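Local structure of 2,3-bisphosphoglycerate-independent phosphoglycerate mutase (Pyrococcus horikoshii, 2ZKT) at residues L8-D13 and R325-I330; E194-A199 and A220-I225; A247-V252 and V297-K302. The protein probably interconverts 2-phosphoglycerate and 3-phosphoglycerate in glycolysis without needing 2,3-bisphosphoglycerate, as a metal-binding mutase. One frame throughout, in Å; residues are numbered along the deposited sequence.

Contact 1: residues L8-D13 and R325-I330. With ZN (zinc ion), chain G.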
loop_
_atom_site.group_PDB
_atom_site.type_symbol
_atom_site.label_atom_id
_atom_site.label_comp_id
_atom_site.label_asym_id
_atom_site.label_seq_id
_atom_site.Cartn_x
_atom_site.Cartn_y
_atom_site.Cartn_z
ATOM N N LEU B 8 20.231 1.230 -12.219
ATOM C CA LEU B 8 18.824 0.978 -12.511
ATOM C C LEU B 8 17.975 2.144 -11.984
ATOM O O LEU B 8 17.697 2.249 -10.784
ATOM C CB LEU B 8 18.365 -0.354 -11.888
ATOM C CG LEU B 8 16.903 -0.755 -12.123
ATOM C CD1 LEU B 8 16.513 -0.610 -13.592
ATOM C CD2 LEU B 8 16.730 -2.178 -11.659
ATOM N N LEU B 9 17.580 3.023 -12.898
ATOM C CA LEU B 9 16.787 4.175 -12.541
ATOM C C LEU B 9 15.319 3.925 -12.898
ATOM O O LEU B 9 14.960 3.770 -14.078
ATOM C CB LEU B 9 17.314 5.417 -13.272
ATOM C CG LEU B 9 16.516 6.712 -13.058
ATOM C CD1 LEU B 9 16.330 6.955 -11.569
ATOM C CD2 LEU B 9 17.236 7.884 -13.724
ATOM N N ILE B 10 14.475 3.902 -11.867
ATOM C CA ILE B 10 13.048 3.649 -12.038
ATOM C C ILE B 10 12.185 4.893 -11.807
ATOM O O ILE B 10 12.238 5.520 -10.739
ATOM C CB ILE B 10 12.628 2.499 -11.092
ATOM C CG1 ILE B 10 13.396 1.226 -11.500
ATOM C CG2 ILE B 10 11.115 2.272 -11.131
ATOM C CD1 ILE B 10 13.066 0.022 -10.658
ATOM N N ILE B 11 11.403 5.259 -12.824
ATOM C CA ILE B 11 10.523 6.417 -12.728
ATOM C C ILE B 11 9.037 6.045 -12.709
ATOM O O ILE B 11 8.513 5.396 -13.639
ATOM C CB ILE B 11 10.747 7.407 -13.901
ATOM C CG1 ILE B 11 12.157 8.024 -13.808
ATOM C CG2 ILE B 11 9.675 8.495 -13.881
ATOM C CD1 ILE B 11 12.413 8.792 -12.516
ATOM N N LEU B 12 8.365 6.458 -11.634
ATOM C CA LEU B 12 6.938 6.225 -11.483
ATOM C C LEU B 12 6.303 7.588 -11.765
ATOM O O LEU B 12 6.145 8.414 -10.868
ATOM C CB LEU B 12 6.627 5.755 -10.060
ATOM C CG LEU B 12 7.463 4.545 -9.612
ATOM C CD1 LEU B 12 6.889 4.025 -8.314
ATOM C CD2 LEU B 12 7.443 3.449 -10.674
ATOM N N ASP B 13 5.975 7.810 -13.039
ATOM C CA ASP B 13 5.393 9.058 -13.531
ATOM C C ASP B 13 4.341 9.679 -12.601
ATOM O O ASP B 13 3.394 9.011 -12.170
ATOM C CB ASP B 13 4.799 8.805 -14.927
ATOM C CG ASP B 13 4.901 10.014 -15.840
ATOM O OD1 ASP B 13 4.102 10.962 -15.661
ATOM O OD2 ASP B 13 5.796 10.020 -16.729
ATOM N N ARG B 325 5.066 -4.413 -6.902
ATOM C CA ARG B 325 5.229 -5.823 -7.273
ATOM C C ARG B 325 6.217 -5.914 -8.443
ATOM O O ARG B 325 7.059 -6.817 -8.491
ATOM C CB ARG B 325 3.881 -6.447 -7.671
ATOM C CG ARG B 325 2.822 -6.335 -6.581
ATOM C CD ARG B 325 1.549 -7.118 -6.907
ATOM N NE ARG B 325 0.447 -6.666 -6.049
ATOM C CZ ARG B 325 -0.507 -5.815 -6.438
ATOM N NH1 ARG B 325 -0.505 -5.329 -7.678
ATOM N NH2 ARG B 325 -1.447 -5.424 -5.576
ATOM N N MET B 326 6.105 -4.971 -9.382
ATOM C CA MET B 326 7.007 -4.930 -10.535
ATOM C C MET B 326 8.435 -4.825 -9.995
ATOM O O MET B 326 9.337 -5.543 -10.441
ATOM C CB MET B 326 6.681 -3.710 -11.425
ATOM C CG MET B 326 7.698 -3.434 -12.526
ATOM S SD MET B 326 7.335 -1.912 -13.468
ATOM C CE MET B 326 7.956 -0.607 -12.270
ATOM N N ILE B 327 8.633 -3.930 -9.021
ATOM C CA ILE B 327 9.950 -3.734 -8.405
ATOM C C ILE B 327 10.351 -4.991 -7.632
ATOM O O ILE B 327 11.512 -5.403 -7.662
ATOM C CB ILE B 327 9.932 -2.509 -7.450
ATOM C CG1 ILE B 327 9.766 -1.223 -8.281
ATOM C CG2 ILE B 327 11.218 -2.461 -6.607
ATOM C CD1 ILE B 327 8.983 -0.129 -7.584
ATOM N N GLY B 328 9.380 -5.597 -6.944
ATOM C CA GLY B 328 9.651 -6.815 -6.188
ATOM C C GLY B 328 10.213 -7.916 -7.084
ATOM O O GLY B 328 11.085 -8.690 -6.671
ATOM N N TYR B 329 9.714 -7.997 -8.314
ATOM C CA TYR B 329 10.207 -8.999 -9.259
ATOM C C TYR B 329 11.692 -8.717 -9.550
ATOM O O TYR B 329 12.544 -9.608 -9.425
ATOM C CB TYR B 329 9.407 -8.942 -10.572
ATOM C CG TYR B 329 9.958 -9.857 -11.651
ATOM C CD1 TYR B 329 9.657 -11.229 -11.660
ATOM C CD2 TYR B 329 10.830 -9.365 -12.628
ATOM C CE1 TYR B 329 10.217 -12.082 -12.616
ATOM C CE2 TYR B 329 11.400 -10.208 -13.584
ATOM C CZ TYR B 329 11.093 -11.565 -13.575
ATOM O OH TYR B 329 11.683 -12.396 -14.509
ATOM N N ILE B 330 11.997 -7.472 -9.934
ATOM C CA ILE B 330 13.372 -7.083 -10.240
ATOM C C ILE B 330 14.331 -7.391 -9.097
ATOM O O ILE B 330 15.425 -7.920 -9.325
ATOM C CB ILE B 330 13.482 -5.573 -10.567
ATOM C CG1 ILE B 330 12.667 -5.252 -11.827
ATOM C CG2 ILE B 330 14.944 -5.189 -10.760
ATOM C CD1 ILE B 330 12.506 -3.759 -12.099
HETATM ZN ZN ZN G . 5.390 12.640 -16.491
#

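Contact 2: residues E194-A199 and A220-I225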
loop_
_atom_site.group_PDB
_atom_site.type_symbol
_atom_site.label_atom_id
_atom_site.label_comp_id
_atom_site.label_asym_id
_atom_site.label_seq_id
_atom_site.Cartn_x
_atom_site.Cartn_y
_atom_site.Cartn_z
ATOM N N GLU B 194 -0.344 27.694 -44.532
ATOM C CA GLU B 194 -0.726 27.092 -45.806
ATOM C C GLU B 194 -1.075 25.610 -45.609
ATOM O O GLU B 194 -1.848 25.008 -46.347
ATOM C CB GLU B 194 0.469 27.238 -46.752
ATOM C CG GLU B 194 0.323 26.413 -48.037
ATOM C CD GLU B 194 1.400 26.831 -49.022
ATOM O OE1 GLU B 194 1.915 27.937 -48.897
ATOM O OE2 GLU B 194 1.712 26.041 -49.913
ATOM N N PHE B 195 -0.442 25.036 -44.567
ATOM C CA PHE B 195 -0.591 23.608 -44.289
ATOM C C PHE B 195 -1.956 23.289 -43.668
ATOM O O PHE B 195 -2.545 22.236 -43.885
ATOM C CB PHE B 195 0.523 23.241 -43.308
ATOM C CG PHE B 195 0.539 21.759 -43.097
ATOM C CD1 PHE B 195 1.182 20.944 -44.021
ATOM C CD2 PHE B 195 -0.081 21.211 -41.982
ATOM C CE1 PHE B 195 1.204 19.569 -43.828
ATOM C CE2 PHE B 195 -0.052 19.827 -41.794
ATOM C CZ PHE B 195 0.584 19.003 -42.718
ATOM N N VAL B 196 -2.439 24.221 -42.824
ATOM C CA VAL B 196 -3.747 24.044 -42.203
ATOM C C VAL B 196 -4.869 24.227 -43.228
ATOM O O VAL B 196 -5.858 23.500 -43.250
ATOM C CB VAL B 196 -3.888 25.057 -41.063
ATOM C CG1 VAL B 196 -5.302 24.988 -40.488
ATOM C CG2 VAL B 196 -2.892 24.733 -39.967
ATOM N N LYS B 197 -4.713 25.273 -44.062
ATOM C CA LYS B 197 -5.659 25.467 -45.160
ATOM C C LYS B 197 -5.676 24.258 -46.106
ATOM O O LYS B 197 -6.716 23.716 -46.463
ATOM C CB LYS B 197 -5.238 26.723 -45.935
ATOM C CG LYS B 197 -5.611 28.013 -45.197
ATOM C CD LYS B 197 -5.136 29.264 -45.943
ATOM C CE LYS B 197 -5.634 30.562 -45.294
ATOM N NZ LYS B 197 -5.179 31.710 -46.080
ATOM N N LYS B 198 -4.462 23.867 -46.549
ATOM C CA LYS B 198 -4.361 22.739 -47.472
ATOM C C LYS B 198 -4.842 21.434 -46.824
ATOM O O LYS B 198 -5.583 20.650 -47.405
ATOM C CB LYS B 198 -2.902 22.602 -47.909
ATOM C CG LYS B 198 -2.653 23.206 -49.298
ATOM C CD LYS B 198 -1.175 23.154 -49.698
ATOM C CE LYS B 198 -0.758 24.365 -50.545
ATOM N NZ LYS B 198 0.211 23.945 -51.560
ATOM N N ALA B 199 -4.359 21.198 -45.587
ATOM C CA ALA B 199 -4.759 20.001 -44.849
ATOM C C ALA B 199 -6.285 19.885 -44.755
ATOM O O ALA B 199 -6.877 18.822 -44.905
ATOM C CB ALA B 199 -4.151 20.079 -43.444
ATOM N N ALA B 220 -13.281 15.536 -38.036
ATOM C CA ALA B 220 -11.875 15.887 -37.809
ATOM C C ALA B 220 -11.419 16.606 -39.079
ATOM O O ALA B 220 -10.762 16.004 -39.929
ATOM C CB ALA B 220 -11.039 14.618 -37.594
ATOM N N ASN B 221 -11.779 17.883 -39.215
ATOM C CA ASN B 221 -11.419 18.639 -40.417
ATOM C C ASN B 221 -10.399 19.750 -40.174
ATOM O O ASN B 221 -9.998 20.450 -41.114
ATOM C CB ASN B 221 -12.681 19.238 -41.067
ATOM C CG ASN B 221 -13.250 20.412 -40.277
ATOM O OD1 ASN B 221 -13.357 20.360 -39.042
ATOM N ND2 ASN B 221 -13.629 21.479 -40.989
ATOM N N TYR B 222 -9.981 19.927 -38.920
ATOM C CA TYR B 222 -8.995 20.959 -38.639
ATOM C C TYR B 222 -7.777 20.411 -37.902
ATOM O O TYR B 222 -7.840 19.373 -37.228
ATOM C CB TYR B 222 -9.616 22.112 -37.844
ATOM C CG TYR B 222 -8.860 23.410 -38.059
ATOM C CD1 TYR B 222 -8.756 23.971 -39.337
ATOM C CD2 TYR B 222 -8.238 24.068 -36.997
ATOM C CE1 TYR B 222 -8.053 25.155 -39.552
ATOM C CE2 TYR B 222 -7.529 25.256 -37.201
ATOM C CZ TYR B 222 -7.440 25.796 -38.479
ATOM O OH TYR B 222 -6.746 26.976 -38.685
ATOM N N LEU B 223 -6.665 21.127 -38.030
ATOM C CA LEU B 223 -5.412 20.707 -37.414
ATOM C C LEU B 223 -4.890 21.702 -36.370
ATOM O O LEU B 223 -4.606 22.855 -36.706
ATOM C CB LEU B 223 -4.361 20.518 -38.522
ATOM C CG LEU B 223 -4.363 19.194 -39.299
ATOM C CD1 LEU B 223 -3.025 18.961 -39.982
ATOM C CD2 LEU B 223 -4.705 18.055 -38.339
ATOM N N LEU B 224 -4.794 21.273 -35.106
ATOM C CA LEU B 224 -4.241 22.155 -34.067
ATOM C C LEU B 224 -2.774 21.742 -33.889
ATOM O O LEU B 224 -2.480 20.635 -33.435
ATOM C CB LEU B 224 -5.007 22.026 -32.741
ATOM C CG LEU B 224 -6.436 22.602 -32.749
ATOM C CD1 LEU B 224 -6.986 22.604 -31.320
ATOM C CD2 LEU B 224 -6.437 24.022 -33.320
ATOM N N ILE B 225 -1.867 22.647 -34.278
ATOM C CA ILE B 225 -0.421 22.402 -34.225
ATOM C C ILE B 225 0.259 23.219 -33.133
ATOM O O ILE B 225 0.132 24.444 -33.080
ATOM C CB ILE B 225 0.254 22.769 -35.576
ATOM C CG1 ILE B 225 -0.473 22.077 -36.738
ATOM C CG2 ILE B 225 1.717 22.342 -35.559
ATOM C CD1 ILE B 225 0.025 22.500 -38.114
#

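Contact 3: residues A247-V252 and V297-K302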
loop_
_atom_site.group_PDB
_atom_site.type_symbol
_atom_site.label_atom_id
_atom_site.label_comp_id
_atom_site.label_asym_id
_atom_site.label_seq_id
_atom_site.Cartn_x
_atom_site.Cartn_y
_atom_site.Cartn_z
ATOM N N ALA B 247 20.246 1.495 -21.874
ATOM C CA ALA B 247 18.989 1.025 -22.461
ATOM C C ALA B 247 17.798 1.452 -21.600
ATOM O O ALA B 247 17.941 1.689 -20.400
ATOM C CB ALA B 247 19.004 -0.498 -22.589
ATOM N N GLY B 248 16.620 1.542 -22.213
ATOM C CA GLY B 248 15.428 1.930 -21.465
ATOM C C GLY B 248 14.166 1.156 -21.842
ATOM O O GLY B 248 13.919 0.868 -23.018
ATOM N N VAL B 249 13.374 0.805 -20.831
ATOM C CA VAL B 249 12.110 0.103 -21.041
ATOM C C VAL B 249 11.050 1.200 -20.959
ATOM O O VAL B 249 10.729 1.687 -19.871
ATOM C CB VAL B 249 11.862 -0.942 -19.932
ATOM C CG1 VAL B 249 10.485 -1.570 -20.107
ATOM C CG2 VAL B 249 12.943 -2.002 -19.977
ATOM N N ILE B 250 10.505 1.598 -22.106
ATOM C CA ILE B 250 9.533 2.685 -22.122
ATOM C C ILE B 250 8.383 2.441 -23.096
ATOM O O ILE B 250 8.570 1.822 -24.142
ATOM C CB ILE B 250 10.241 3.990 -22.526
ATOM C CG1 ILE B 250 11.566 4.108 -21.754
ATOM C CG2 ILE B 250 9.316 5.189 -22.292
ATOM C CD1 ILE B 250 12.457 5.234 -22.224
ATOM N N ALA B 251 7.198 2.947 -22.753
ATOM C CA ALA B 251 6.028 2.789 -23.616
ATOM C C ALA B 251 5.559 4.137 -24.179
ATOM O O ALA B 251 5.405 4.289 -25.398
ATOM C CB ALA B 251 4.882 2.099 -22.846
ATOM N N VAL B 252 5.341 5.119 -23.302
ATOM C CA VAL B 252 4.879 6.437 -23.745
ATOM C C VAL B 252 5.830 7.068 -24.764
ATOM O O VAL B 252 7.048 7.114 -24.560
ATOM C CB VAL B 252 4.715 7.402 -22.559
ATOM C CG1 VAL B 252 3.937 8.640 -22.992
ATOM C CG2 VAL B 252 4.002 6.697 -21.429
ATOM N N VAL B 297 20.341 1.094 -16.970
ATOM C CA VAL B 297 19.005 0.792 -17.473
ATOM C C VAL B 297 17.969 1.727 -16.849
ATOM O O VAL B 297 17.967 1.960 -15.632
ATOM C CB VAL B 297 18.606 -0.701 -17.185
ATOM C CG1 VAL B 297 17.127 -0.933 -17.488
ATOM C CG2 VAL B 297 19.457 -1.642 -18.048
ATOM N N PHE B 298 17.094 2.260 -17.698
ATOM C CA PHE B 298 16.034 3.173 -17.279
ATOM C C PHE B 298 14.672 2.498 -17.508
ATOM O O PHE B 298 14.398 1.984 -18.591
ATOM C CB PHE B 298 16.136 4.472 -18.102
ATOM C CG PHE B 298 14.968 5.404 -17.926
ATOM C CD1 PHE B 298 14.739 6.045 -16.703
ATOM C CD2 PHE B 298 14.080 5.630 -18.979
ATOM C CE1 PHE B 298 13.637 6.901 -16.533
ATOM C CE2 PHE B 298 12.970 6.484 -18.819
ATOM C CZ PHE B 298 12.749 7.120 -17.595
ATOM N N LEU B 299 13.822 2.494 -16.485
ATOM C CA LEU B 299 12.492 1.883 -16.577
ATOM C C LEU B 299 11.425 2.934 -16.259
ATOM O O LEU B 299 11.478 3.601 -15.217
ATOM C CB LEU B 299 12.384 0.707 -15.591
ATOM C CG LEU B 299 11.007 0.049 -15.395
ATOM C CD1 LEU B 299 10.424 -0.403 -16.724
ATOM C CD2 LEU B 299 11.153 -1.136 -14.456
ATOM N N HIS B 300 10.457 3.076 -17.160
ATOM C CA HIS B 300 9.386 4.054 -16.985
ATOM C C HIS B 300 8.011 3.379 -16.830
ATOM O O HIS B 300 7.708 2.402 -17.516
ATOM C CB HIS B 300 9.403 5.011 -18.186
ATOM C CG HIS B 300 8.527 6.217 -18.024
ATOM N ND1 HIS B 300 7.170 6.195 -18.285
ATOM C CD2 HIS B 300 8.815 7.483 -17.631
ATOM C CE1 HIS B 300 6.660 7.400 -18.063
ATOM N NE2 HIS B 300 7.638 8.199 -17.666
ATOM N N PHE B 301 7.199 3.899 -15.908
ATOM C CA PHE B 301 5.845 3.385 -15.635
ATOM C C PHE B 301 4.938 4.613 -15.642
ATOM O O PHE B 301 4.997 5.426 -14.724
ATOM C CB PHE B 301 5.807 2.710 -14.255
ATOM C CG PHE B 301 4.479 2.080 -13.915
ATOM C CD1 PHE B 301 4.029 0.946 -14.605
ATOM C CD2 PHE B 301 3.676 2.616 -12.900
ATOM C CE1 PHE B 301 2.802 0.354 -14.285
ATOM C CE2 PHE B 301 2.445 2.035 -12.570
ATOM C CZ PHE B 301 2.005 0.897 -13.262
ATOM N N LYS B 302 4.086 4.739 -16.660
ATOM C CA LYS B 302 3.217 5.919 -16.814
ATOM C C LYS B 302 1.849 6.019 -16.106
ATOM O O LYS B 302 1.501 7.084 -15.567
ATOM C CB LYS B 302 2.998 6.166 -18.318
ATOM C CG LYS B 302 2.215 7.429 -18.662
ATOM C CD LYS B 302 2.955 8.690 -18.215
ATOM C CE LYS B 302 2.437 9.929 -18.952
ATOM N NZ LYS B 302 0.950 10.046 -18.892
HETATM O O HOH W 1 5.843 4.142 -20.205
#

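Contact 1: residues L8-D13 and R325-I330
Ile10 reaches off strand 6-12 against Met326, Ile327 and Ile330 on helix 313-331. From its CB the side chain forks. The CG2 branch, anti to the backbone N, turns to the Met326 methyl, and CG2 stands 4.4 Å from Met326 CE. The other branch has CG1 beside the backbone N (chi1 -62°) and runs out fully extended, carrying CD1 to the helix. There CD1 of Ile10 meets CD1 of Ile330 at 4.1 Å, the two isoleucines reaching toward each other tip to tip, while CG1 of Ile327 lies 4.3 Å from the same Ile10 CD1. One turn of helix thus receives a single isoleucine between three residues. The neighbours on the same strand face extend the seam: Leu8 CD2 touches Ile330 CG2 at 3.6 Å, the closest approach here, and the two chains cross obliquely; Leu12 CD2 shares Met326 CE, at 4.4 Å. No hydrogen bond joins the segments, and every residue that touches is buried, so the join is purely apolar. The axes of 8-12 and 325-330 run antiparallel at 170°, 11.6 Å apart at their closest. Leu9 and Ile11 turn to the other face, toward helix 60-67, and Met326 also leans on Ala284 of helix 280-291. Just past the strand end, Asp13 OD1 binds a zinc ion at 2.3 Å, with Ser60, Asp346 and His347 completing the site. A central parallel strand covered by a helix, with a metal-binding aspartate at its C-terminal end, is characteristic of the alpha/beta core of the alkaline phosphatase superfamily.

Contact 2: residues E194-A199 and A220-I225
Tyr222 opens the strand side of this contact, its ring lying by Val196 of helix 186-203; the modelled distance between the two is shorter than carbons allow and is doubtful. Asn221 and Tyr222 both face Ala103 of strand 96-103, a classic beta bulge. Leu223 comes next and points at the helix. Its CD1 lies 3.6 Å from Phe195 CE2, meeting the ring obliquely, and 3.8 Å from Ala199 CB. Ile225 faces the helix again: its CD1 sits 4.1 Å from Phe195 CD2, the side chains crossing at about a right angle, and an equal 4.1 Å from Val196 CG2, where the Val196 and Ile225 side chains slide past each other in opposite directions. Phe195 takes both neighbours because its CG is anti to the backbone N (chi1 -173°), which swings the ring over the strand. Within the helix, Lys198 NZ and Glu194 OE2, one turn apart, form a salt bridge with a weak hydrogen bond. The axes of 194-199 and 222-225 cross at 154°. Helix 186-203 thus lies against strand 222-229, an outermost strand of the four-stranded antiparallel sheet, and Phe195 continues across that sheet to Leu152 and Leu154 on strand 152-155.

Contact 3: residues A247-V252 and V297-K302
Three backbone hydrogen bonds hold Ala247-Val249 against Val297-His300 as parallel strands: Phe298 N to Ala247 O (2.9 Å), Val249 N to Phe298 O (2.7 Å) and His300 N to Val249 O (3.1 Å). Val249 and Leu299 lie side by side, pointing the same way, with Leu299 CD1 3.6 Å from Val249 CB. On the other face Ile250 crosses Phe298 at about a right angle; its CG1 stands beside the backbone N (chi1 -45°), which sets CD1 at the edge of the ring, in its plane, 3.6 Å from Phe298 CD2. A CB on Gly248 would crowd this same methyl. With an alanine in place of Ile250, Phe298 would probably lose its contact with the methyl at that edge, opening a gap above Gly248. Beyond the strands, a water joins Ala251 N to His300 ND1 at 3.1 Å from each, and Val252 CG2 meets Lys302 CB at 3.3 Å. Further out, His300 NE2 makes a weak hydrogen bond to the zinc ligand Asp13, and Lys302 NZ bonds to Asp305, a ligand of the second zinc. Parallel strands whose C-terminal ends border a two-metal site, here holding zinc, are typical of the alkaline phosphatase superfamily.

Contacts 1 and 3 meet at the eight-stranded mixed sheet, contact 1 through strand 6-12, which neighbours strand 296-301 of contact 3; their centres are about 10 Å apart and they touch through backbone pairing and through Asp13 and His300 near the zinc. Contact 2 stands apart on the four-stranded antiparallel sheet, its centre about 41 Å from that of contact 1 and about 33 Å from that of contact 3. Along the chain, 8-13 comes first and 325-330 last, with contact 2 and then contact 3 falling between. The chain therefore leaves the metal-binding core, builds the separate antiparallel part, and returns to complete the core, a two-lobed plan consistent with related cofactor-independent mutases.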